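Local coordinates for DegV family protein (Streptococcus agalactiae, PDB 3LUP), which binds a fatty acid, elaidic acid in the crystal, and may take part in lipid transport or fatty acid metabolism, at residues A[205-210]-A[214-219]; A[27-32]-A[73-78]; A[18-23]-A[129-134]; A[241-246]-A[259-264]. All coordinates share one frame; numbering follows the deposited sequence.

Contact 1 (A[205-210]-A[214-219])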
loop_
_atom_site.group_PDB
_atom_site.type_symbol
_atom_site.label_atom_id
_atom_site.label_comp_id
_atom_site.label_asym_id
_atom_site.label_seq_id
_atom_site.Cartn_x
_atom_site.Cartn_y
_atom_site.Cartn_z
ATOM N N GLU A 205 -17.355 8.819 -1.318
ATOM C CA GLU A 205 -18.725 8.976 -1.807
ATOM C C GLU A 205 -19.665 7.899 -1.229
ATOM O O GLU A 205 -19.284 6.727 -1.146
ATOM C CB GLU A 205 -18.698 8.919 -3.341
ATOM C CG GLU A 205 -19.885 9.539 -4.058
ATOM C CD GLU A 205 -19.686 9.610 -5.581
ATOM O OE1 GLU A 205 -18.584 10.024 -6.030
ATOM O OE2 GLU A 205 -20.641 9.262 -6.330
ATOM N N LYS A 206 -20.870 8.305 -0.811
ATOM C CA LYS A 206 -21.934 7.351 -0.477
ATOM C C LYS A 206 -22.517 6.831 -1.788
ATOM O O LYS A 206 -23.080 7.597 -2.571
ATOM C CB LYS A 206 -23.045 8.002 0.364
ATOM C CG LYS A 206 -22.735 8.196 1.859
ATOM C CD LYS A 206 -23.892 8.859 2.628
ATOM C CE LYS A 206 -24.662 7.866 3.500
ATOM N NZ LYS A 206 -26.049 8.304 3.875
ATOM N N VAL A 207 -22.344 5.544 -2.051
ATOM C CA VAL A 207 -22.952 4.910 -3.220
ATOM C C VAL A 207 -23.863 3.817 -2.692
ATOM O O VAL A 207 -23.493 3.081 -1.781
ATOM C CB VAL A 207 -21.897 4.338 -4.207
ATOM C CG1 VAL A 207 -22.573 3.668 -5.390
ATOM C CG2 VAL A 207 -20.987 5.454 -4.710
ATOM N N ARG A 208 -25.059 3.714 -3.247
ATOM C CA ARG A 208 -26.056 2.856 -2.631
ATOM C C ARG A 208 -25.940 1.366 -2.949
ATOM O O ARG A 208 -26.173 0.537 -2.074
ATOM C CB ARG A 208 -27.455 3.395 -2.893
ATOM C CG ARG A 208 -27.791 4.543 -1.964
ATOM C CD ARG A 208 -29.230 4.937 -2.091
ATOM N NE ARG A 208 -30.153 3.893 -1.641
ATOM C CZ ARG A 208 -30.779 3.027 -2.438
ATOM N NH1 ARG A 208 -30.588 3.041 -3.754
ATOM N NH2 ARG A 208 -31.600 2.136 -1.906
ATOM N N THR A 209 -25.559 1.033 -4.177
ATOM C CA THR A 209 -25.464 -0.362 -4.596
ATOM C C THR A 209 -24.046 -0.763 -4.977
ATOM O O THR A 209 -23.226 0.084 -5.296
ATOM C CB THR A 209 -26.412 -0.659 -5.767
ATOM O OG1 THR A 209 -26.184 -1.993 -6.238
ATOM C CG2 THR A 209 -26.175 0.308 -6.917
ATOM N N GLU A 210 -23.767 -2.060 -4.939
ATOM C CA GLU A 210 -22.454 -2.589 -5.316
ATOM C C GLU A 210 -22.187 -2.394 -6.806
ATOM O O GLU A 210 -21.073 -2.046 -7.193
ATOM C CB GLU A 210 -22.331 -4.074 -4.939
ATOM C CG GLU A 210 -20.907 -4.628 -5.051
ATOM C CD GLU A 210 -20.821 -5.877 -5.943
ATOM O OE1 GLU A 210 -20.427 -6.951 -5.422
ATOM O OE2 GLU A 210 -21.159 -5.788 -7.159
ATOM N N LEU A 214 -19.060 -0.182 -8.276
ATOM C CA LEU A 214 -17.995 -0.592 -9.181
ATOM C C LEU A 214 -17.944 0.315 -10.392
ATOM O O LEU A 214 -16.853 0.684 -10.836
ATOM C CB LEU A 214 -18.157 -2.050 -9.621
ATOM C CG LEU A 214 -18.073 -3.110 -8.526
ATOM C CD1 LEU A 214 -18.408 -4.483 -9.051
ATOM C CD2 LEU A 214 -16.707 -3.095 -7.870
ATOM N N LYS A 215 -19.124 0.667 -10.918
ATOM C CA LYS A 215 -19.239 1.564 -12.061
ATOM C C LYS A 215 -18.647 2.919 -11.707
ATOM O O LYS A 215 -17.855 3.489 -12.473
ATOM C CB LYS A 215 -20.698 1.729 -12.490
ATOM C CG LYS A 215 -21.323 0.499 -13.168
ATOM C CD LYS A 215 -22.446 0.883 -14.134
ATOM C CE LYS A 215 -23.766 1.151 -13.406
ATOM N NZ LYS A 215 -24.581 2.176 -14.126
ATOM N N ARG A 216 -19.009 3.412 -10.524
ATOM C CA ARG A 216 -18.431 4.633 -9.984
ATOM C C ARG A 216 -16.890 4.584 -9.848
ATOM O O ARG A 216 -16.221 5.565 -10.137
ATOM C CB ARG A 216 -19.108 4.992 -8.663
ATOM C CG ARG A 216 -18.841 6.402 -8.186
ATOM C CD ARG A 216 -19.644 7.494 -8.951
ATOM N NE ARG A 216 -18.987 8.785 -8.732
ATOM C CZ ARG A 216 -18.060 9.312 -9.534
ATOM N NH1 ARG A 216 -17.697 8.691 -10.654
ATOM N NH2 ARG A 216 -17.498 10.476 -9.229
ATOM N N LEU A 217 -16.325 3.450 -9.435
ATOM C CA LEU A 217 -14.865 3.285 -9.419
ATOM C C LEU A 217 -14.218 3.486 -10.804
ATOM O O LEU A 217 -13.237 4.232 -10.941
ATOM C CB LEU A 217 -14.472 1.910 -8.867
ATOM C CG LEU A 217 -14.531 1.639 -7.360
ATOM C CD1 LEU A 217 -14.209 0.186 -7.133
ATOM C CD2 LEU A 217 -13.583 2.544 -6.546
ATOM N N ALA A 218 -14.776 2.820 -11.819
ATOM C CA ALA A 218 -14.313 2.987 -13.201
ATOM C C ALA A 218 -14.376 4.439 -13.656
ATOM O O ALA A 218 -13.445 4.923 -14.286
ATOM C CB ALA A 218 -15.085 2.117 -14.139
ATOM N N GLU A 219 -15.452 5.145 -13.323
ATOM C CA GLU A 219 -15.548 6.562 -13.674
ATOM C C GLU A 219 -14.477 7.401 -12.981
ATOM O O GLU A 219 -13.917 8.329 -13.584
ATOM C CB GLU A 219 -16.939 7.106 -13.375
ATOM C CG GLU A 219 -17.991 6.661 -14.384
ATOM C CD GLU A 219 -19.411 6.779 -13.849
ATOM O OE1 GLU A 219 -19.630 7.546 -12.877
ATOM O OE2 GLU A 219 -20.315 6.101 -14.396
#
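E205 and R216 carry this contact, their side chains meeting at about a right angle. E205 keeps its chain extended, with CG anti to the backbone N (chi1 -159°), and delivers its carboxylate to the edge of the R216 guanidinium. NE of R216 lies 3.0 Å from OE2 of E205, on the syn side of that oxygen, and equally far from OE1, although the second bond is weak. NH2 adds a weak bond to OE1. The two flat groups are turned 46° against each other, so this falls short of a coplanar, two-pronged pairing. R216 bends at chi2 (76°), which swings its far end back toward E205 while CG stays against CG2 of V207, 4.2 Å away. The setting is a tight strand-loop-helix connection: E205 ends the outermost strand 201-205 of the mixed sheet, and T209 is the N-cap of helix 210-224, its OG1 making a weak bond to N of K211. In the first turn, N of L214 bonds to O of E210 at 2.9 Å, and CD1 of L214 lies against OE2 of E210. On the helix itself, NH1 of R216 forms a salt bridge with OE1 of E219 (3.2 Å), through a weak hydrogen bond, which places the guanidinium between two acids.

Contact 2 (A[27-32]-A[73-78]); sequences YVLDIP and DDLLCQ
Y27 and L75 meet through carbon alone, and L29 completes the apolar contact. Both methyls of L75 are used, each on a different part of the strand. CD2 touches CB of Y27 at 3.6 Å and CD1 of L29 at 3.8 Å, so it sits between two side chains that leave the same side of the backbone. The other methyl, CD1, approaches the tyrosine ring obliquely, 3.7 Å from CD1 of Y27. What lets L75 reach the strand is its first torsion, with CG anti to the backbone N (chi1 -177°), which carries the branch off the helix toward Y27 and L29. The polar end of Y27 turns to a partner outside the two segments: its OH hydrogen-bonds to OH of Y84, which holds the far end of the ring while its near end packs on L75. In the fold this is a helix packed on the face of the parallel four-stranded sheet near its edge: strand 26-29 is outermost and pairs with strand 6-11, whose I9 touches Y27, L29 and L75, while L72 and L79 of helix 69-81 extend the packing along strand 26-29.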
loop_
_atom_site.group_PDB
_atom_site.type_symbol
_atom_site.label_atom_id
_atom_site.label_comp_id
_atom_site.label_asym_id
_atom_site.label_seq_id
_atom_site.Cartn_x
_atom_site.Cartn_y
_atom_site.Cartn_z
ATOM N N TYR A 27 15.391 -3.892 0.102
ATOM C CA TYR A 27 15.209 -4.567 1.389
ATOM C C TYR A 27 13.768 -4.420 1.886
ATOM O O TYR A 27 13.190 -3.326 1.829
ATOM C CB TYR A 27 16.232 -4.053 2.403
ATOM C CG TYR A 27 17.647 -4.242 1.911
ATOM C CD1 TYR A 27 18.399 -5.350 2.305
ATOM C CD2 TYR A 27 18.226 -3.326 1.012
ATOM C CE1 TYR A 27 19.701 -5.542 1.832
ATOM C CE2 TYR A 27 19.522 -3.505 0.525
ATOM C CZ TYR A 27 20.253 -4.617 0.941
ATOM O OH TYR A 27 21.538 -4.798 0.474
ATOM N N VAL A 28 13.188 -5.530 2.342
ATOM C CA VAL A 28 11.775 -5.572 2.712
ATOM C C VAL A 28 11.610 -5.996 4.154
ATOM O O VAL A 28 11.929 -7.135 4.511
ATOM C CB VAL A 28 10.935 -6.564 1.844
ATOM C CG1 VAL A 28 9.475 -6.318 2.090
ATOM C CG2 VAL A 28 11.237 -6.435 0.363
ATOM N N LEU A 29 11.092 -5.079 4.963
ATOM C CA LEU A 29 10.761 -5.341 6.365
ATOM C C LEU A 29 9.439 -6.092 6.477
ATOM O O LEU A 29 8.485 -5.749 5.779
ATOM C CB LEU A 29 10.623 -4.016 7.116
ATOM C CG LEU A 29 11.828 -3.312 7.727
ATOM C CD1 LEU A 29 13.086 -3.559 6.934
ATOM C CD2 LEU A 29 11.553 -1.817 7.858
ATOM N N ASP A 30 9.371 -7.084 7.369
ATOM C CA ASP A 30 8.135 -7.844 7.580
ATOM C C ASP A 30 7.135 -7.172 8.515
ATOM O O ASP A 30 7.508 -6.585 9.530
ATOM C CB ASP A 30 8.440 -9.253 8.084
ATOM C CG ASP A 30 9.296 -10.049 7.110
ATOM O OD1 ASP A 30 9.129 -9.900 5.874
ATOM O OD2 ASP A 30 10.155 -10.823 7.589
ATOM N N ILE A 31 5.859 -7.266 8.155
ATOM C CA ILE A 31 4.753 -6.804 9.010
ATOM C C ILE A 31 4.032 -7.990 9.644
ATOM O O ILE A 31 3.456 -8.812 8.941
ATOM C CB ILE A 31 3.734 -5.916 8.235
ATOM C CG1 ILE A 31 4.455 -4.706 7.609
ATOM C CG2 ILE A 31 2.573 -5.497 9.159
ATOM C CD1 ILE A 31 3.602 -3.803 6.755
ATOM N N PRO A 32 4.083 -8.091 10.977
ATOM C CA PRO A 32 3.402 -9.175 11.676
ATOM C C PRO A 32 1.873 -9.050 11.677
ATOM O O PRO A 32 1.331 -7.945 11.734
ATOM C CB PRO A 32 3.938 -9.057 13.108
ATOM C CG PRO A 32 5.220 -8.273 12.987
ATOM C CD PRO A 32 4.920 -7.293 11.892
ATOM N N ASP A 73 16.774 -0.548 12.279
ATOM C CA ASP A 73 17.994 -0.041 12.881
ATOM C C ASP A 73 19.207 -0.872 12.494
ATOM O O ASP A 73 20.210 -0.324 12.041
ATOM C CB ASP A 73 17.852 -0.016 14.394
ATOM C CG ASP A 73 19.045 0.584 15.067
ATOM O OD1 ASP A 73 19.499 1.649 14.593
ATOM O OD2 ASP A 73 19.533 -0.007 16.060
ATOM N N ASP A 74 19.097 -2.190 12.669
ATOM C CA ASP A 74 20.167 -3.134 12.342
ATOM C C ASP A 74 20.442 -3.245 10.825
ATOM O O ASP A 74 21.587 -3.470 10.403
ATOM C CB ASP A 74 19.861 -4.519 12.937
ATOM C CG ASP A 74 19.751 -4.507 14.481
ATOM O OD1 ASP A 74 20.494 -3.744 15.152
ATOM O OD2 ASP A 74 18.919 -5.282 15.026
ATOM N N LEU A 75 19.391 -3.090 10.019
ATOM C CA LEU A 75 19.518 -3.075 8.565
ATOM C C LEU A 75 20.271 -1.828 8.083
ATOM O O LEU A 75 21.095 -1.898 7.165
ATOM C CB LEU A 75 18.143 -3.133 7.901
ATOM C CG LEU A 75 18.136 -3.200 6.369
ATOM C CD1 LEU A 75 18.926 -4.400 5.829
ATOM C CD2 LEU A 75 16.722 -3.256 5.868
ATOM N N LEU A 76 19.970 -0.694 8.706
ATOM C CA LEU A 76 20.634 0.546 8.382
ATOM C C LEU A 76 22.126 0.448 8.643
ATOM O O LEU A 76 22.940 0.836 7.802
ATOM C CB LEU A 76 20.024 1.710 9.164
ATOM C CG LEU A 76 18.670 2.231 8.675
ATOM C CD1 LEU A 76 18.305 3.463 9.445
ATOM C CD2 LEU A 76 18.703 2.552 7.206
ATOM N N CYS A 77 22.475 -0.082 9.807
ATOM C CA CYS A 77 23.864 -0.285 10.187
ATOM C C CYS A 77 24.560 -1.231 9.203
ATOM O O CYS A 77 25.651 -0.932 8.715
ATOM C CB CYS A 77 23.935 -0.808 11.623
ATOM S SG CYS A 77 25.587 -1.244 12.171
ATOM N N GLN A 78 23.906 -2.356 8.901
ATOM C CA GLN A 78 24.386 -3.338 7.913
ATOM C C GLN A 78 24.639 -2.732 6.518
ATOM O O GLN A 78 25.639 -3.042 5.865
ATOM C CB GLN A 78 23.413 -4.530 7.830
ATOM C CG GLN A 78 23.990 -5.793 7.197
ATOM C CD GLN A 78 25.328 -6.241 7.830
ATOM O OE1 GLN A 78 25.518 -6.149 9.046
ATOM N NE2 GLN A 78 26.250 -6.740 6.997
#

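Contact 3 (A[18-23]-A[129-134])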
loop_
_atom_site.group_PDB
_atom_site.type_symbol
_atom_site.label_atom_id
_atom_site.label_comp_id
_atom_site.label_asym_id
_atom_site.label_seq_id
_atom_site.Cartn_x
_atom_site.Cartn_y
_atom_site.Cartn_z
ATOM N N GLU A 18 7.163 -7.408 -10.755
ATOM C CA GLU A 18 7.943 -8.642 -10.941
ATOM C C GLU A 18 9.462 -8.379 -11.100
ATOM O O GLU A 18 10.292 -9.064 -10.475
ATOM C CB GLU A 18 7.368 -9.507 -12.129
ATOM N N ALA A 19 9.795 -7.363 -11.905
ATOM C CA ALA A 19 11.192 -7.000 -12.241
ATOM C C ALA A 19 12.037 -6.554 -11.044
ATOM O O ALA A 19 13.258 -6.743 -11.039
ATOM C CB ALA A 19 11.217 -5.917 -13.335
ATOM N N ILE A 20 11.371 -5.976 -10.041
ATOM C CA ILE A 20 12.003 -5.392 -8.842
ATOM C C ILE A 20 12.107 -6.353 -7.644
ATOM O O ILE A 20 12.973 -6.180 -6.784
ATOM C CB ILE A 20 11.283 -4.059 -8.463
ATOM C CG1 ILE A 20 11.853 -2.896 -9.285
ATOM C CG2 ILE A 20 11.293 -3.755 -6.964
ATOM C CD1 ILE A 20 13.097 -3.197 -10.137
ATOM N N GLU A 21 11.228 -7.357 -7.605
ATOM C CA GLU A 21 11.207 -8.399 -6.558
ATOM C C GLU A 21 12.579 -8.649 -5.881
ATOM O O GLU A 21 12.851 -8.108 -4.791
ATOM C CB GLU A 21 10.616 -9.724 -7.136
ATOM N N ASN A 22 13.436 -9.429 -6.551
ATOM C CA ASN A 22 14.696 -9.907 -5.968
ATOM C C ASN A 22 15.908 -9.026 -6.240
ATOM O O ASN A 22 17.046 -9.526 -6.300
ATOM C CB ASN A 22 15.018 -11.312 -6.485
ATOM C CG ASN A 22 14.063 -12.367 -5.974
ATOM O OD1 ASN A 22 13.330 -12.160 -4.999
ATOM N ND2 ASN A 22 14.075 -13.520 -6.633
ATOM N N HIS A 23 15.671 -7.732 -6.423
ATOM C CA HIS A 23 16.743 -6.800 -6.705
ATOM C C HIS A 23 17.649 -6.716 -5.476
ATOM O O HIS A 23 17.185 -6.796 -4.335
ATOM C CB HIS A 23 16.175 -5.434 -7.088
ATOM C CG HIS A 23 17.184 -4.500 -7.675
ATOM N ND1 HIS A 23 18.112 -3.826 -6.909
ATOM C CD2 HIS A 23 17.416 -4.128 -8.957
ATOM C CE1 HIS A 23 18.874 -3.083 -7.693
ATOM N NE2 HIS A 23 18.469 -3.245 -8.940
ATOM N N ASN A 129 5.324 0.313 -6.855
ATOM C CA ASN A 129 5.672 1.134 -8.014
ATOM C C ASN A 129 6.642 2.264 -7.675
ATOM O O ASN A 129 7.534 2.540 -8.452
ATOM C CB ASN A 129 4.416 1.717 -8.654
ATOM C CG ASN A 129 3.577 0.670 -9.402
ATOM O OD1 ASN A 129 2.440 0.958 -9.782
ATOM N ND2 ASN A 129 4.134 -0.527 -9.629
ATOM N N LEU A 130 6.478 2.895 -6.510
ATOM C CA LEU A 130 7.422 3.925 -6.069
ATOM C C LEU A 130 8.836 3.390 -5.928
ATOM O O LEU A 130 9.796 4.036 -6.331
ATOM C CB LEU A 130 6.981 4.572 -4.756
ATOM C CG LEU A 130 5.798 5.536 -4.869
ATOM C CD1 LEU A 130 5.344 5.962 -3.475
ATOM C CD2 LEU A 130 6.109 6.740 -5.751
ATOM N N VAL A 131 8.950 2.209 -5.340
ATOM C CA VAL A 131 10.229 1.543 -5.186
ATOM C C VAL A 131 10.855 1.343 -6.561
ATOM O O VAL A 131 11.948 1.839 -6.830
ATOM C CB VAL A 131 10.052 0.192 -4.450
ATOM C CG1 VAL A 131 11.342 -0.615 -4.443
ATOM C CG2 VAL A 131 9.522 0.425 -3.021
ATOM N N ARG A 132 10.137 0.641 -7.431
ATOM C CA ARG A 132 10.529 0.459 -8.815
ATOM C C ARG A 132 10.922 1.777 -9.513
ATOM O O ARG A 132 11.954 1.839 -10.175
ATOM C CB ARG A 132 9.391 -0.237 -9.555
ATOM C CG ARG A 132 9.730 -0.783 -10.918
ATOM C CD ARG A 132 9.564 0.252 -12.013
ATOM N NE ARG A 132 8.276 0.935 -11.918
ATOM C CZ ARG A 132 7.132 0.453 -12.393
ATOM N NH1 ARG A 132 6.015 1.162 -12.263
ATOM N NH2 ARG A 132 7.096 -0.732 -12.995
ATOM N N ASN A 133 10.099 2.814 -9.378
ATOM C CA ASN A 133 10.390 4.117 -9.984
ATOM C C ASN A 133 11.719 4.682 -9.517
ATOM O O ASN A 133 12.541 5.113 -10.331
ATOM C CB ASN A 133 9.268 5.132 -9.720
ATOM C CG ASN A 133 7.998 4.790 -10.454
ATOM O OD1 ASN A 133 7.932 3.775 -11.144
ATOM N ND2 ASN A 133 6.971 5.617 -10.299
ATOM N N ALA A 134 11.933 4.661 -8.206
ATOM C CA ALA A 134 13.149 5.203 -7.629
ATOM C C ALA A 134 14.355 4.447 -8.168
ATOM O O ALA A 134 15.417 5.026 -8.376
ATOM C CB ALA A 134 13.102 5.130 -6.117
#
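I20 reaches across to the helix and meets two successive residues with its two branches. CG1 goes to the aliphatic base of R132, 3.4 Å from CG and 3.6 Å from CB of that arginine, with the two side chains crossing at about a right angle. CG2 goes instead to CG1 of V131, at 4.0 Å. One step out, the bends of the arginine at chi2 (-87°) and chi3 (-49°) turn its charged end away from I20. NE of R132 then donates to OD1 of N133 at 3.0 Å, a fairly straight bond lying in the carbonyl plane of the asparagine and close to the plane of the guanidinium; NH1 adds a weak bond to the same oxygen. The asparagine is itself held, since its ND2 bonds to OE1 of Q154. Farther out, NH1 of R132 forms a salt bridge with D231 on strand 230-236, and so ties helix 124-138 to the mixed sheet. On the parallel sheet, V131 rests on L8 and T10 of strand 6-11, while I20 also touches L135. The loop between strands 6-11 and 26-29 is thereby laid over the helix. R132 works in two ways: its methylenes give the loop an apolar surface, while its guanidinium is engaged by N133 and D231, and D231 probably offsets its charge where the helix meets the mixed sheet.

Contact 4 (A[241-246]-A[259-264]); sequences DKAEQL and LEIVSF
Segment 241-246 of helix 240-252 passes over strand 259-263 with A243 directly facing I261, their CA atoms 7.2 Å apart. Both residues send CB toward the other segment, and the meeting is purely apolar: CB of A243 lies 4.1 Å from CG2 of I261. That methyl branch stands anti to the backbone N of I261, whereas the longer branch lies beside that N (chi1 -58°) and reaches toward the helix. Its end, CD1, comes 4.2 Å from O of A243 and 4.5 Å from CA of E244, so within the two segments it meets helix backbone. The small side chain of A243 is consistent with so close an approach. Strands 230-236 and 259-263 are parallel neighbours joined through helix 240-252, a beta-alpha-beta crossover at one edge of the mixed sheet, where 259-263 is the outermost strand. A243 also touches I234 on the first of these strands, so it sits over both. E244 points its CB away from the strand, and its OE2 makes a weak bond to NE2 of Q240 on the same helix. Y247, one turn on from A243, packs on I261 and L259; just past the end of the strand, F264 touches the bound elaidic acid.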
loop_
_atom_site.group_PDB
_atom_site.type_symbol
_atom_site.label_atom_id
_atom_site.label_comp_id
_atom_site.label_asym_id
_atom_site.label_seq_id
_atom_site.Cartn_x
_atom_site.Cartn_y
_atom_site.Cartn_z
ATOM N N ASP A 241 -14.309 -11.814 -8.985
ATOM C CA ASP A 241 -15.405 -11.343 -9.813
ATOM C C ASP A 241 -15.585 -9.826 -9.791
ATOM O O ASP A 241 -15.875 -9.235 -10.833
ATOM C CB ASP A 241 -16.702 -12.041 -9.414
ATOM C CG ASP A 241 -16.812 -13.438 -9.996
ATOM O OD1 ASP A 241 -16.006 -13.774 -10.902
ATOM O OD2 ASP A 241 -17.710 -14.203 -9.560
ATOM N N LYS A 242 -15.414 -9.209 -8.620
ATOM C CA LYS A 242 -15.523 -7.755 -8.493
ATOM C C LYS A 242 -14.381 -7.060 -9.254
ATOM O O LYS A 242 -14.570 -5.980 -9.829
ATOM C CB LYS A 242 -15.583 -7.281 -7.020
ATOM C CG LYS A 242 -16.486 -8.111 -6.045
ATOM C CD LYS A 242 -17.145 -7.300 -4.882
ATOM C CE LYS A 242 -16.174 -6.315 -4.200
ATOM N NZ LYS A 242 -16.685 -5.416 -3.079
ATOM N N ALA A 243 -13.208 -7.692 -9.280
ATOM C CA ALA A 243 -12.033 -7.149 -9.977
ATOM C C ALA A 243 -12.102 -7.318 -11.503
ATOM O O ALA A 243 -11.731 -6.412 -12.243
ATOM C CB ALA A 243 -10.743 -7.753 -9.409
ATOM N N GLU A 244 -12.568 -8.480 -11.964
ATOM C CA GLU A 244 -12.773 -8.725 -13.396
ATOM C C GLU A 244 -13.846 -7.801 -13.945
ATOM O O GLU A 244 -13.732 -7.298 -15.052
ATOM C CB GLU A 244 -13.187 -10.166 -13.653
ATOM C CG GLU A 244 -12.084 -11.185 -13.438
ATOM C CD GLU A 244 -12.524 -12.610 -13.805
ATOM O OE1 GLU A 244 -13.760 -12.852 -13.946
ATOM O OE2 GLU A 244 -11.632 -13.490 -13.946
ATOM N N GLN A 245 -14.889 -7.592 -13.150
ATOM C CA GLN A 245 -15.930 -6.627 -13.456
ATOM C C GLN A 245 -15.334 -5.240 -13.662
ATOM O O GLN A 245 -15.506 -4.642 -14.722
ATOM C CB GLN A 245 -16.968 -6.605 -12.332
ATOM C CG GLN A 245 -17.910 -5.410 -12.345
ATOM C CD GLN A 245 -18.848 -5.390 -13.531
ATOM O OE1 GLN A 245 -18.952 -6.354 -14.281
ATOM N NE2 GLN A 245 -19.544 -4.282 -13.702
ATOM N N LEU A 246 -14.624 -4.737 -12.651
ATOM C CA LEU A 246 -14.005 -3.423 -12.738
ATOM C C LEU A 246 -13.021 -3.360 -13.898
ATOM O O LEU A 246 -12.932 -2.340 -14.580
ATOM C CB LEU A 246 -13.316 -3.058 -11.427
ATOM C CG LEU A 246 -12.618 -1.692 -11.323
ATOM C CD1 LEU A 246 -13.455 -0.468 -11.817
ATOM C CD2 LEU A 246 -12.119 -1.506 -9.879
ATOM N N LEU A 259 -3.146 -1.839 -17.105
ATOM C CA LEU A 259 -4.119 -2.358 -16.152
ATOM C C LEU A 259 -3.754 -3.790 -15.755
ATOM O O LEU A 259 -3.639 -4.677 -16.608
ATOM C CB LEU A 259 -5.510 -2.295 -16.774
ATOM C CG LEU A 259 -6.772 -2.354 -15.938
ATOM C CD1 LEU A 259 -6.784 -1.266 -14.885
ATOM C CD2 LEU A 259 -7.946 -2.191 -16.869
ATOM N N GLU A 260 -3.555 -3.992 -14.458
ATOM C CA GLU A 260 -3.109 -5.262 -13.920
ATOM C C GLU A 260 -3.995 -5.624 -12.742
ATOM O O GLU A 260 -4.410 -4.741 -11.989
ATOM C CB GLU A 260 -1.648 -5.147 -13.469
ATOM C CG GLU A 260 -0.932 -6.497 -13.279
ATOM C CD GLU A 260 0.502 -6.385 -12.703
ATOM O OE1 GLU A 260 0.849 -5.326 -12.100
ATOM O OE2 GLU A 260 1.267 -7.383 -12.847
ATOM N N ILE A 261 -4.298 -6.912 -12.593
ATOM C CA ILE A 261 -5.024 -7.397 -11.410
ATOM C C ILE A 261 -4.066 -8.101 -10.438
ATOM O O ILE A 261 -3.315 -9.015 -10.814
ATOM C CB ILE A 261 -6.240 -8.314 -11.753
ATOM C CG1 ILE A 261 -7.249 -7.580 -12.659
ATOM C CG2 ILE A 261 -6.933 -8.774 -10.473
ATOM C CD1 ILE A 261 -8.291 -8.466 -13.364
ATOM N N VAL A 262 -4.083 -7.647 -9.188
ATOM C CA VAL A 262 -3.195 -8.169 -8.159
ATOM C C VAL A 262 -3.967 -8.326 -6.861
ATOM O O VAL A 262 -4.993 -7.663 -6.656
ATOM C CB VAL A 262 -1.967 -7.247 -7.913
ATOM C CG1 VAL A 262 -1.105 -7.166 -9.150
ATOM C CG2 VAL A 262 -2.382 -5.844 -7.440
ATOM N N SER A 263 -3.461 -9.199 -5.994
ATOM C CA SER A 263 -4.074 -9.464 -4.702
ATOM C C SER A 263 -3.495 -8.683 -3.528
ATOM O O SER A 263 -2.348 -8.215 -3.582
ATOM C CB SER A 263 -3.988 -10.944 -4.400
ATOM O OG SER A 263 -5.017 -11.582 -5.111
ATOM N N PHE A 264 -4.314 -8.552 -2.477
ATOM C CA PHE A 264 -3.845 -8.111 -1.172
ATOM C C PHE A 264 -3.264 -9.319 -0.429
ATOM O O PHE A 264 -3.562 -10.472 -0.773
ATOM C CB PHE A 264 -4.988 -7.500 -0.346
ATOM C CG PHE A 264 -5.540 -6.193 -0.894
ATOM C CD1 PHE A 264 -4.763 -5.025 -0.910
ATOM C CD2 PHE A 264 -6.856 -6.117 -1.350
ATOM C CE1 PHE A 264 -5.292 -3.800 -1.400
ATOM C CE2 PHE A 264 -7.381 -4.922 -1.851
ATOM C CZ PHE A 264 -6.600 -3.758 -1.870
#

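Overall arrangement
Along the chain the contacts come in the order 3, 2, 1, 4, counting from the first segment of each, with contact 2 falling wholly between the two segments of contact 3. Contacts 2 and 3, with centres about 17 Å apart, belong to the parallel sheet and its helices. Contacts 1 and 4 (about 15 Å between centres) belong to the mixed sheet, where helices 210-224 and 240-252 pack side by side, L214 against Q245. Contacts 1 and 2 lie on opposite sides of the chain's centre, their own centres about 39 Å apart. The elaidic acid touches I31 and F264, which belong to segments 27-32 and 259-264, so its pocket draws on both sheet regions.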